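Local structure of phosphoglycerate kinase (Coxiella burnetii, 4NG4) at residues E129-M140 and A158-Y168; I274-A285 and G327-S335. The protein catalyses the reversible transfer of a phosphoryl group between 1,3-bisphosphoglycerate and ADP, the first ATP-yielding step of glycolysis. All blocks are in the same frame, centred on the assembly; numbering follows the deposited sequence.

Contact 1: residues E129-M140 and A158-Y168; sequences ENENNTELAKRM and AQASTAGVAAY
In the N-terminal α/β domain of phosphoglycerate kinase, Glu129 meets the start of helix 160-168 with both its backbone and its carboxylate, illustrating how one residue can hold a loop to a helix twice over. Its carbonyl oxygen accepts from Ala160 N (Ala160 N to Glu129 O 3.1 Å, N-H...O 156°), and also from Asn132 N across a type I turn. The side chain leaves with CG trans to the backbone N and then bends at chi2 (75°), bringing the syn lone pair of OE2 to Ser161 N at 2.8 Å. Ser161 OG has its own partner in Arg30. Beyond this loop, the axes of segments 134-140 and 160-168 approach to 7.7 Å and cross at -68°. Ala137 CB rests on the backbone of Gly164, 3.5 Å from Gly164 C, while Met140 CB meets Val165 CG2 at 3.8 Å. On the exposed side Lys138 lays CG over one face of the Tyr168 ring, 4.2 Å from its centroid, a CH-pi contact; Ala167 CB lies on the opposite face, offset from the ring centre. Gln159 neighbours Arg124 and Arg157, residues predicted to bind substrate, so the loop leading into helix 160-168 probably borders the substrate site of this Rossmann-like domain.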
loop_
_atom_site.group_PDB
_atom_site.type_symbol
_atom_site.label_atom_id
_atom_site.label_comp_id
_atom_site.label_asym_id
_atom_site.label_seq_id
_atom_site.Cartn_x
_atom_site.Cartn_y
_atom_site.Cartn_z
ATOM N N GLU A 129 -12.923 -19.606 1.040
ATOM C CA GLU A 129 -12.342 -18.330 1.453
ATOM C C GLU A 129 -12.289 -17.334 0.302
ATOM O O GLU A 129 -12.794 -16.210 0.405
ATOM C CB GLU A 129 -10.926 -18.537 2.015
ATOM C CG GLU A 129 -10.076 -17.268 2.140
ATOM C CD GLU A 129 -10.468 -16.370 3.302
ATOM O OE1 GLU A 129 -9.550 -15.808 3.945
ATOM O OE2 GLU A 129 -11.681 -16.229 3.593
ATOM N N ASN A 130 -11.672 -17.749 -0.794
ATOM C CA ASN A 130 -11.501 -16.867 -1.948
ATOM C C ASN A 130 -12.811 -16.371 -2.642
ATOM O O ASN A 130 -12.825 -15.285 -3.229
ATOM C CB ASN A 130 -10.562 -17.506 -2.959
ATOM C CG ASN A 130 -10.548 -16.773 -4.229
ATOM O OD1 ASN A 130 -9.951 -15.698 -4.316
ATOM N ND2 ASN A 130 -11.251 -17.299 -5.226
ATOM N N GLU A 131 -13.893 -17.146 -2.559
ATOM C CA GLU A 131 -15.183 -16.738 -3.130
ATOM C C GLU A 131 -16.056 -15.960 -2.134
ATOM O O GLU A 131 -17.179 -15.565 -2.469
ATOM C CB GLU A 131 -15.987 -17.958 -3.569
ATOM C CG GLU A 131 -15.548 -18.642 -4.842
ATOM C CD GLU A 131 -16.328 -19.951 -5.054
ATOM O OE1 GLU A 131 -17.355 -20.158 -4.342
ATOM O OE2 GLU A 131 -15.909 -20.772 -5.913
ATOM N N ASN A 132 -15.574 -15.766 -0.907
ATOM C CA ASN A 132 -16.381 -15.139 0.138
ATOM C C ASN A 132 -17.715 -15.847 0.275
ATOM O O ASN A 132 -18.766 -15.226 0.278
ATOM C CB ASN A 132 -16.590 -13.658 -0.159
ATOM C CG ASN A 132 -17.000 -12.873 1.063
ATOM O OD1 ASN A 132 -16.433 -13.041 2.140
ATOM N ND2 ASN A 132 -17.973 -11.987 0.894
ATOM N N ASN A 133 -17.637 -17.171 0.369
ATOM C CA ASN A 133 -18.790 -18.057 0.505
ATOM C C ASN A 133 -19.617 -17.705 1.733
ATOM O O ASN A 133 -19.065 -17.529 2.828
ATOM C CB ASN A 133 -18.294 -19.500 0.595
ATOM C CG ASN A 133 -19.405 -20.479 0.820
ATOM O OD1 ASN A 133 -19.897 -20.645 1.940
ATOM N ND2 ASN A 133 -19.808 -21.151 -0.244
ATOM N N THR A 134 -20.930 -17.599 1.546
ATOM C CA THR A 134 -21.824 -17.200 2.629
ATOM C C THR A 134 -21.753 -18.189 3.783
ATOM O O THR A 134 -21.491 -17.792 4.924
ATOM C CB THR A 134 -23.298 -17.101 2.167
ATOM O OG1 THR A 134 -23.455 -16.019 1.244
ATOM C CG2 THR A 134 -24.211 -16.866 3.356
ATOM N N GLU A 135 -21.978 -19.469 3.476
ATOM C CA GLU A 135 -22.047 -20.506 4.506
ATOM C C GLU A 135 -20.787 -20.499 5.368
ATOM O O GLU A 135 -20.874 -20.480 6.594
ATOM C CB GLU A 135 -22.272 -21.895 3.894
ATOM C CG GLU A 135 -22.849 -22.910 4.891
ATOM C CD GLU A 135 -22.470 -24.356 4.591
ATOM O OE1 GLU A 135 -21.619 -24.584 3.705
ATOM O OE2 GLU A 135 -23.027 -25.270 5.257
ATOM N N LEU A 136 -19.626 -20.494 4.723
ATOM C CA LEU A 136 -18.346 -20.406 5.431
ATOM C C LEU A 136 -18.279 -19.199 6.358
ATOM O O LEU A 136 -17.803 -19.300 7.480
ATOM C CB LEU A 136 -17.185 -20.327 4.434
ATOM C CG LEU A 136 -15.789 -20.010 4.999
ATOM C CD1 LEU A 136 -15.433 -20.846 6.228
ATOM C CD2 LEU A 136 -14.740 -20.203 3.919
ATOM N N ALA A 137 -18.749 -18.058 5.862
ATOM C CA ALA A 137 -18.695 -16.804 6.604
ATOM C C ALA A 137 -19.566 -16.853 7.839
ATOM O O ALA A 137 -19.126 -16.478 8.917
ATOM C CB ALA A 137 -19.116 -15.642 5.720
ATOM N N LYS A 138 -20.804 -17.310 7.680
ATOM C CA LYS A 138 -21.726 -17.446 8.814
ATOM C C LYS A 138 -21.113 -18.322 9.911
ATOM O O LYS A 138 -21.272 -18.048 11.094
ATOM C CB LYS A 138 -23.063 -18.025 8.350
ATOM C CG LYS A 138 -23.922 -17.045 7.588
ATOM C CD LYS A 138 -25.065 -17.749 6.860
ATOM C CE LYS A 138 -26.065 -16.747 6.285
ATOM N NZ LYS A 138 -27.113 -17.395 5.439
ATOM N N ARG A 139 -20.386 -19.354 9.506
ATOM C CA ARG A 139 -19.771 -20.293 10.439
ATOM C C ARG A 139 -18.646 -19.622 11.223
ATOM O O ARG A 139 -18.500 -19.850 12.420
ATOM C CB ARG A 139 -19.235 -21.511 9.677
ATOM C CG ARG A 139 -19.221 -22.814 10.470
ATOM C CD ARG A 139 -19.385 -24.018 9.528
ATOM N NE ARG A 139 -18.462 -23.967 8.381
ATOM C CZ ARG A 139 -18.560 -24.719 7.281
ATOM N NH1 ARG A 139 -19.542 -25.609 7.146
ATOM N NH2 ARG A 139 -17.667 -24.585 6.302
ATOM N N MET A 140 -17.844 -18.813 10.534
ATOM C CA MET A 140 -16.812 -17.998 11.180
ATOM C C MET A 140 -17.441 -17.021 12.173
ATOM O O MET A 140 -16.883 -16.777 13.238
ATOM C CB MET A 140 -15.997 -17.213 10.138
ATOM C CG MET A 140 -15.148 -18.067 9.178
ATOM S SD MET A 140 -13.925 -17.100 8.248
ATOM C CE MET A 140 -12.985 -18.366 7.455
ATOM N N ALA A 158 -12.630 -9.214 -1.374
ATOM C CA ALA A 158 -13.762 -9.751 -0.632
ATOM C C ALA A 158 -13.525 -11.227 -0.444
ATOM O O ALA A 158 -13.542 -12.002 -1.407
ATOM C CB ALA A 158 -15.052 -9.514 -1.380
ATOM N N GLN A 159 -13.268 -11.603 0.800
ATOM C CA GLN A 159 -13.006 -12.984 1.147
ATOM C C GLN A 159 -13.640 -13.266 2.499
ATOM O O GLN A 159 -13.754 -12.364 3.320
ATOM C CB GLN A 159 -11.502 -13.224 1.148
ATOM C CG GLN A 159 -10.937 -13.304 -0.269
ATOM C CD GLN A 159 -9.468 -13.622 -0.283
ATOM O OE1 GLN A 159 -8.672 -12.863 0.236
ATOM N NE2 GLN A 159 -9.096 -14.753 -0.860
ATOM N N ALA A 160 -14.082 -14.502 2.706
ATOM C CA ALA A 160 -14.799 -14.897 3.924
ATOM C C ALA A 160 -14.181 -14.312 5.205
ATOM O O ALA A 160 -14.877 -13.852 6.094
ATOM C CB ALA A 160 -14.846 -16.422 4.004
ATOM N N SER A 161 -12.857 -14.334 5.264
ATOM C CA SER A 161 -12.104 -13.904 6.432
ATOM C C SER A 161 -11.844 -12.392 6.519
ATOM O O SER A 161 -11.411 -11.904 7.575
ATOM C CB SER A 161 -10.772 -14.681 6.490
ATOM O OG SER A 161 -9.835 -14.255 5.518
ATOM N N THR A 162 -12.098 -11.665 5.423
ATOM C CA THR A 162 -11.925 -10.194 5.363
ATOM C C THR A 162 -13.220 -9.399 5.192
ATOM O O THR A 162 -13.255 -8.198 5.495
ATOM C CB THR A 162 -11.053 -9.777 4.175
ATOM O OG1 THR A 162 -11.756 -10.049 2.958
ATOM C CG2 THR A 162 -9.725 -10.521 4.181
ATOM N N ALA A 163 -14.264 -10.055 4.693
ATOM C CA ALA A 163 -15.490 -9.385 4.310
ATOM C C ALA A 163 -16.739 -10.118 4.806
ATOM O O ALA A 163 -17.561 -9.548 5.524
ATOM C CB ALA A 163 -15.525 -9.254 2.806
ATOM N N GLY A 164 -16.884 -11.377 4.401
ATOM C CA GLY A 164 -18.067 -12.169 4.731
ATOM C C GLY A 164 -18.307 -12.295 6.222
ATOM O O GLY A 164 -19.424 -12.071 6.687
ATOM N N VAL A 165 -17.262 -12.646 6.970
ATOM C CA VAL A 165 -17.386 -12.827 8.411
ATOM C C VAL A 165 -17.901 -11.556 9.085
ATOM O O VAL A 165 -18.799 -11.632 9.940
ATOM C CB VAL A 165 -16.069 -13.293 9.077
ATOM C CG1 VAL A 165 -14.937 -12.324 8.831
ATOM C CG2 VAL A 165 -16.281 -13.485 10.563
ATOM N N ALA A 166 -17.366 -10.403 8.680
ATOM C CA ALA A 166 -17.795 -9.110 9.229
ATOM C C ALA A 166 -19.248 -8.777 8.879
ATOM O O ALA A 166 -19.921 -8.064 9.628
ATOM C CB ALA A 166 -16.877 -7.984 8.764
ATOM N N ALA A 167 -19.726 -9.295 7.748
ATOM C CA ALA A 167 -21.108 -9.091 7.342
ATOM C C ALA A 167 -22.090 -9.717 8.332
ATOM O O ALA A 167 -23.159 -9.147 8.580
ATOM C CB ALA A 167 -21.340 -9.638 5.943
ATOM N N TYR A 168 -21.716 -10.868 8.905
ATOM C CA TYR A 168 -22.622 -11.665 9.766
ATOM C C TYR A 168 -22.180 -11.849 11.237
ATOM O O TYR A 168 -22.762 -12.661 11.956
ATOM C CB TYR A 168 -22.827 -13.058 9.144
ATOM C CG TYR A 168 -23.314 -13.044 7.712
ATOM C CD1 TYR A 168 -24.644 -12.749 7.414
ATOM C CD2 TYR A 168 -22.446 -13.325 6.655
ATOM C CE1 TYR A 168 -25.108 -12.731 6.102
ATOM C CE2 TYR A 168 -22.896 -13.308 5.327
ATOM C CZ TYR A 168 -24.235 -13.011 5.064
ATOM O OH TYR A 168 -24.707 -12.991 3.769
#

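Contact 2: residues I274-A285 and G327-S335; sequences IVADELSEDAKA and GVFEIEAFS. With ADP (adenosine-5'-diphosphate), chain E.
Ile274, on strand 272-276, sends CG2 to the edge of the Phe334 ring near its plane, 3.8 Å from Phe334 CD1, and begins the apolar packing round one phenylalanine. Two residues on, Ala276 CB approaches the far end of the same ring, at 3.7 Å from Phe334 CZ. Leu279 reaches in from the loop: with CG trans to the backbone N (chi1 179°), its CD1 methyl lies obliquely against the ring and 3.7 Å from Ile331 CG2. The backbone of Ser280 and Glu281 then passes along Ile331, whose CD1 packs against Glu281 CB at 3.4 Å. Here the side chains of Glu281 and Glu332 lie side by side, their carboxylate planes 72° apart, a pairing of like charges at the exposed surface that is probably mildly repulsive. Ala285 CB completes these contacts, 4.0 Å from Phe334 CE1, while Ala333 CB sits over the centre of one ring face. Phe334 belongs with Asp301 and Thr338 to the magnesium site, though its side chain stays about 6 Å from the metal. Glu330, in the same loop, accepts ADP O3' at OE2 (2.6 Å), with ADP O2' close to both carboxylate oxygens, the acidic grip on the ribose diol found in the kinase's nucleotide pocket.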
loop_
_atom_site.group_PDB
_atom_site.type_symbol
_atom_site.label_atom_id
_atom_site.label_comp_id
_atom_site.label_asym_id
_atom_site.label_seq_id
_atom_site.Cartn_x
_atom_site.Cartn_y
_atom_site.Cartn_z
ATOM N N ILE A 274 17.968 12.780 -18.225
ATOM C CA ILE A 274 19.245 12.161 -18.556
ATOM C C ILE A 274 19.038 10.919 -19.395
ATOM O O ILE A 274 18.284 10.022 -19.031
ATOM C CB ILE A 274 20.113 11.842 -17.335
ATOM C CG1 ILE A 274 21.484 11.335 -17.781
ATOM C CG2 ILE A 274 19.477 10.792 -16.489
ATOM C CD1 ILE A 274 22.632 11.787 -16.861
ATOM N N VAL A 275 19.734 10.884 -20.523
ATOM C CA VAL A 275 19.530 9.871 -21.538
ATOM C C VAL A 275 20.808 9.100 -21.789
ATOM O O VAL A 275 21.900 9.586 -21.539
ATOM C CB VAL A 275 19.032 10.490 -22.885
ATOM C CG1 VAL A 275 17.853 11.409 -22.659
ATOM C CG2 VAL A 275 20.129 11.261 -23.587
ATOM N N ALA A 276 20.645 7.880 -22.272
ATOM C CA ALA A 276 21.745 7.026 -22.680
ATOM C C ALA A 276 21.197 6.147 -23.786
ATOM O O ALA A 276 19.980 6.071 -23.969
ATOM C CB ALA A 276 22.226 6.184 -21.523
ATOM N N ASP A 277 22.083 5.488 -24.523
ATOM C CA ASP A 277 21.658 4.621 -25.616
ATOM C C ASP A 277 21.673 3.131 -25.238
ATOM O O ASP A 277 21.473 2.264 -26.095
ATOM C CB ASP A 277 22.472 4.908 -26.887
ATOM C CG ASP A 277 23.851 4.274 -26.876
ATOM O OD1 ASP A 277 24.370 3.968 -25.775
ATOM O OD2 ASP A 277 24.412 4.091 -27.989
ATOM N N GLU A 278 21.911 2.847 -23.954
ATOM C CA GLU A 278 21.806 1.493 -23.396
ATOM C C GLU A 278 21.701 1.640 -21.884
ATOM O O GLU A 278 22.361 2.508 -21.318
ATOM C CB GLU A 278 23.012 0.613 -23.811
ATOM C CG GLU A 278 24.286 0.771 -22.965
ATOM C CD GLU A 278 25.507 0.093 -23.568
ATOM O OE1 GLU A 278 25.489 -0.193 -24.786
ATOM O OE2 GLU A 278 26.490 -0.143 -22.813
ATOM N N LEU A 279 20.873 0.823 -21.236
ATOM C CA LEU A 279 20.643 0.945 -19.797
ATOM C C LEU A 279 21.601 0.100 -18.969
ATOM O O LEU A 279 21.366 -1.091 -18.755
ATOM C CB LEU A 279 19.196 0.572 -19.462
ATOM C CG LEU A 279 18.751 0.622 -17.984
ATOM C CD1 LEU A 279 19.221 1.899 -17.249
ATOM C CD2 LEU A 279 17.231 0.502 -17.911
ATOM N N SER A 280 22.668 0.737 -18.487
ATOM C CA SER A 280 23.695 0.078 -17.665
ATOM C C SER A 280 24.576 1.120 -16.945
ATOM O O SER A 280 24.653 2.278 -17.386
ATOM C CB SER A 280 24.560 -0.833 -18.545
ATOM O OG SER A 280 25.066 -0.120 -19.664
ATOM N N GLU A 281 25.263 0.712 -15.869
ATOM C CA GLU A 281 26.144 1.627 -15.118
ATOM C C GLU A 281 27.311 2.157 -15.964
ATOM O O GLU A 281 28.121 2.943 -15.470
ATOM C CB GLU A 281 26.697 0.944 -13.843
ATOM C CG GLU A 281 27.891 -0.010 -14.072
ATOM C CD GLU A 281 28.416 -0.679 -12.800
ATOM O OE1 GLU A 281 29.652 -0.899 -12.697
ATOM O OE2 GLU A 281 27.602 -0.994 -11.905
ATOM N N ASP A 282 27.357 1.759 -17.237
ATOM C CA ASP A 282 28.579 1.749 -18.044
ATOM C C ASP A 282 28.591 2.729 -19.218
ATOM O O ASP A 282 29.667 3.182 -19.630
ATOM C CB ASP A 282 28.747 0.338 -18.607
ATOM C CG ASP A 282 30.187 -0.088 -18.701
ATOM O OD1 ASP A 282 30.937 0.175 -17.736
ATOM O OD2 ASP A 282 30.558 -0.708 -19.722
ATOM N N ALA A 283 27.406 3.024 -19.760
ATOM C CA ALA A 283 27.248 3.848 -20.970
ATOM C C ALA A 283 27.258 5.348 -20.675
ATOM O O ALA A 283 27.092 5.757 -19.527
ATOM C CB ALA A 283 25.953 3.484 -21.655
ATOM N N LYS A 284 27.454 6.160 -21.717
ATOM C CA LYS A 284 27.390 7.629 -21.597
ATOM C C LYS A 284 26.030 8.152 -21.126
ATOM O O LYS A 284 25.054 8.096 -21.877
ATOM C CB LYS A 284 27.683 8.284 -22.946
ATOM C CG LYS A 284 29.143 8.354 -23.313
ATOM C CD LYS A 284 29.749 9.727 -23.009
ATOM C CE LYS A 284 31.202 9.834 -23.519
ATOM N NZ LYS A 284 31.318 10.163 -24.977
ATOM N N ALA A 285 25.964 8.680 -19.905
ATOM C CA ALA A 285 24.758 9.381 -19.448
ATOM C C ALA A 285 24.933 10.829 -19.872
ATOM O O ALA A 285 26.006 11.409 -19.656
ATOM C CB ALA A 285 24.586 9.269 -17.937
ATOM N N GLY A 327 12.939 7.944 -11.660
ATOM C CA GLY A 327 13.913 7.454 -12.628
ATOM C C GLY A 327 14.320 6.022 -12.342
ATOM O O GLY A 327 13.868 5.408 -11.369
ATOM N N VAL A 328 15.181 5.480 -13.185
ATOM C CA VAL A 328 15.647 4.124 -13.017
ATOM C C VAL A 328 16.664 4.109 -11.892
ATOM O O VAL A 328 17.858 3.860 -12.101
ATOM C CB VAL A 328 16.267 3.578 -14.319
ATOM C CG1 VAL A 328 16.539 2.071 -14.190
ATOM C CG2 VAL A 328 15.351 3.873 -15.518
ATOM N N PHE A 329 16.177 4.350 -10.680
ATOM C CA PHE A 329 17.032 4.499 -9.494
ATOM C C PHE A 329 17.931 3.300 -9.191
ATOM O O PHE A 329 18.919 3.450 -8.493
ATOM C CB PHE A 329 16.155 4.750 -8.261
ATOM C CG PHE A 329 15.518 3.491 -7.706
ATOM C CD1 PHE A 329 14.344 2.994 -8.248
ATOM C CD2 PHE A 329 16.117 2.792 -6.652
ATOM C CE1 PHE A 329 13.770 1.836 -7.745
ATOM C CE2 PHE A 329 15.537 1.632 -6.150
ATOM C CZ PHE A 329 14.370 1.153 -6.700
ATOM N N GLU A 330 17.555 2.110 -9.665
ATOM C CA GLU A 330 18.292 0.866 -9.344
ATOM C C GLU A 330 19.711 0.895 -9.881
ATOM O O GLU A 330 20.631 0.433 -9.221
ATOM C CB GLU A 330 17.576 -0.381 -9.885
ATOM C CG GLU A 330 16.124 -0.580 -9.375
ATOM C CD GLU A 330 15.052 0.012 -10.311
ATOM O OE1 GLU A 330 15.394 0.802 -11.225
ATOM O OE2 GLU A 330 13.859 -0.312 -10.130
ATOM N N ILE A 331 19.879 1.431 -11.087
ATOM C CA ILE A 331 21.205 1.686 -11.632
ATOM C C ILE A 331 21.608 3.094 -11.190
ATOM O O ILE A 331 20.757 3.971 -11.066
ATOM C CB ILE A 331 21.244 1.494 -13.175
ATOM C CG1 ILE A 331 22.685 1.443 -13.683
ATOM C CG2 ILE A 331 20.480 2.568 -13.873
ATOM C CD1 ILE A 331 23.440 0.182 -13.224
ATOM N N GLU A 332 22.902 3.290 -10.945
ATOM C CA GLU A 332 23.404 4.413 -10.137
ATOM C C GLU A 332 23.487 5.739 -10.874
ATOM O O GLU A 332 23.339 6.785 -10.259
ATOM C CB GLU A 332 24.782 4.078 -9.543
ATOM C CG GLU A 332 24.802 2.798 -8.680
ATOM C CD GLU A 332 25.065 1.483 -9.472
ATOM O OE1 GLU A 332 24.993 1.473 -10.731
ATOM O OE2 GLU A 332 25.352 0.450 -8.814
ATOM N N ALA A 333 23.751 5.709 -12.174
ATOM C CA ALA A 333 23.781 6.936 -12.968
ATOM C C ALA A 333 22.373 7.567 -13.052
ATOM O O ALA A 333 22.213 8.793 -13.126
ATOM C CB ALA A 333 24.315 6.644 -14.356
ATOM N N PHE A 334 21.357 6.715 -13.004
ATOM C CA PHE A 334 20.005 7.136 -13.276
ATOM C C PHE A 334 19.175 7.304 -11.986
ATOM O O PHE A 334 17.933 7.296 -12.027
ATOM C CB PHE A 334 19.398 6.154 -14.276
ATOM C CG PHE A 334 20.214 6.019 -15.549
ATOM C CD1 PHE A 334 20.611 7.146 -16.263
ATOM C CD2 PHE A 334 20.598 4.784 -16.024
ATOM C CE1 PHE A 334 21.356 7.040 -17.422
ATOM C CE2 PHE A 334 21.348 4.675 -17.184
ATOM C CZ PHE A 334 21.726 5.813 -17.882
ATOM N N SER A 335 19.879 7.536 -10.869
ATOM C CA SER A 335 19.275 7.586 -9.540
ATOM C C SER A 335 19.228 8.990 -8.912
ATOM O O SER A 335 18.519 9.209 -7.914
ATOM C CB SER A 335 20.046 6.668 -8.598
ATOM O OG SER A 335 21.274 7.259 -8.233
HETATM P PB ADP E . 6.018 1.448 -7.172
HETATM O O1B ADP E . 7.059 2.096 -6.292
HETATM O O2B ADP E . 6.103 -0.065 -7.186
HETATM O O3B ADP E . 4.624 1.999 -6.992
HETATM P PA ADP E . 5.801 1.406 -10.033
HETATM O O1A ADP E . 5.327 -0.015 -9.848
HETATM O O2A ADP E . 4.801 2.421 -10.521
HETATM O O3A ADP E . 6.442 1.958 -8.651
HETATM O "O5'" ADP E . 7.043 1.332 -11.073
HETATM C "C5'" ADP E . 8.389 1.656 -10.698
HETATM C "C4'" ADP E . 9.385 0.845 -11.514
HETATM O "O4'" ADP E . 9.403 1.329 -12.862
HETATM C "C3'" ADP E . 10.806 0.949 -10.954
HETATM O "O3'" ADP E . 11.312 -0.345 -10.594
HETATM C "C2'" ADP E . 11.624 1.623 -12.050
HETATM O "O2'" ADP E . 12.884 0.986 -12.281
HETATM C "C1'" ADP E . 10.746 1.578 -13.302
HETATM N N9 ADP E . 10.867 2.841 -14.101
HETATM C C8 ADP E . 10.565 4.096 -13.687
HETATM N N7 ADP E . 10.814 4.993 -14.677
HETATM C C5 ADP E . 11.279 4.322 -15.750
HETATM C C6 ADP E . 11.727 4.658 -17.124
HETATM N N6 ADP E . 11.736 5.935 -17.579
HETATM N N1 ADP E . 12.128 3.631 -17.918
HETATM C C2 ADP E . 12.141 2.339 -17.512
HETATM N N3 ADP E . 11.749 1.970 -16.277
HETATM C C4 ADP E . 11.316 2.895 -15.367
#

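In the fold
Followed from the N terminus, the chain first begins the six-stranded parallel sheet, and contact 1 closes a short loop of 17 residues that contains strand 146-149; helix 160-168 then leads on to the edge strand 171-174. After helix 176-190 the chain enters the second half of the molecule, with its five-stranded parallel sheet. There contact 2 closes a longer loop of 41 residues, joining the small antiparallel sheet to the loop between strand 319-323 and helix 336-347. The two contacts are in series, neither nested nor crossed. Their centres lie 48 Å apart, on opposite sides of the chain's centre, and each lies in a separate lobe of this two-domain kinase: contact 1 beside residues predicted to bind substrate, contact 2 beside bound ADP.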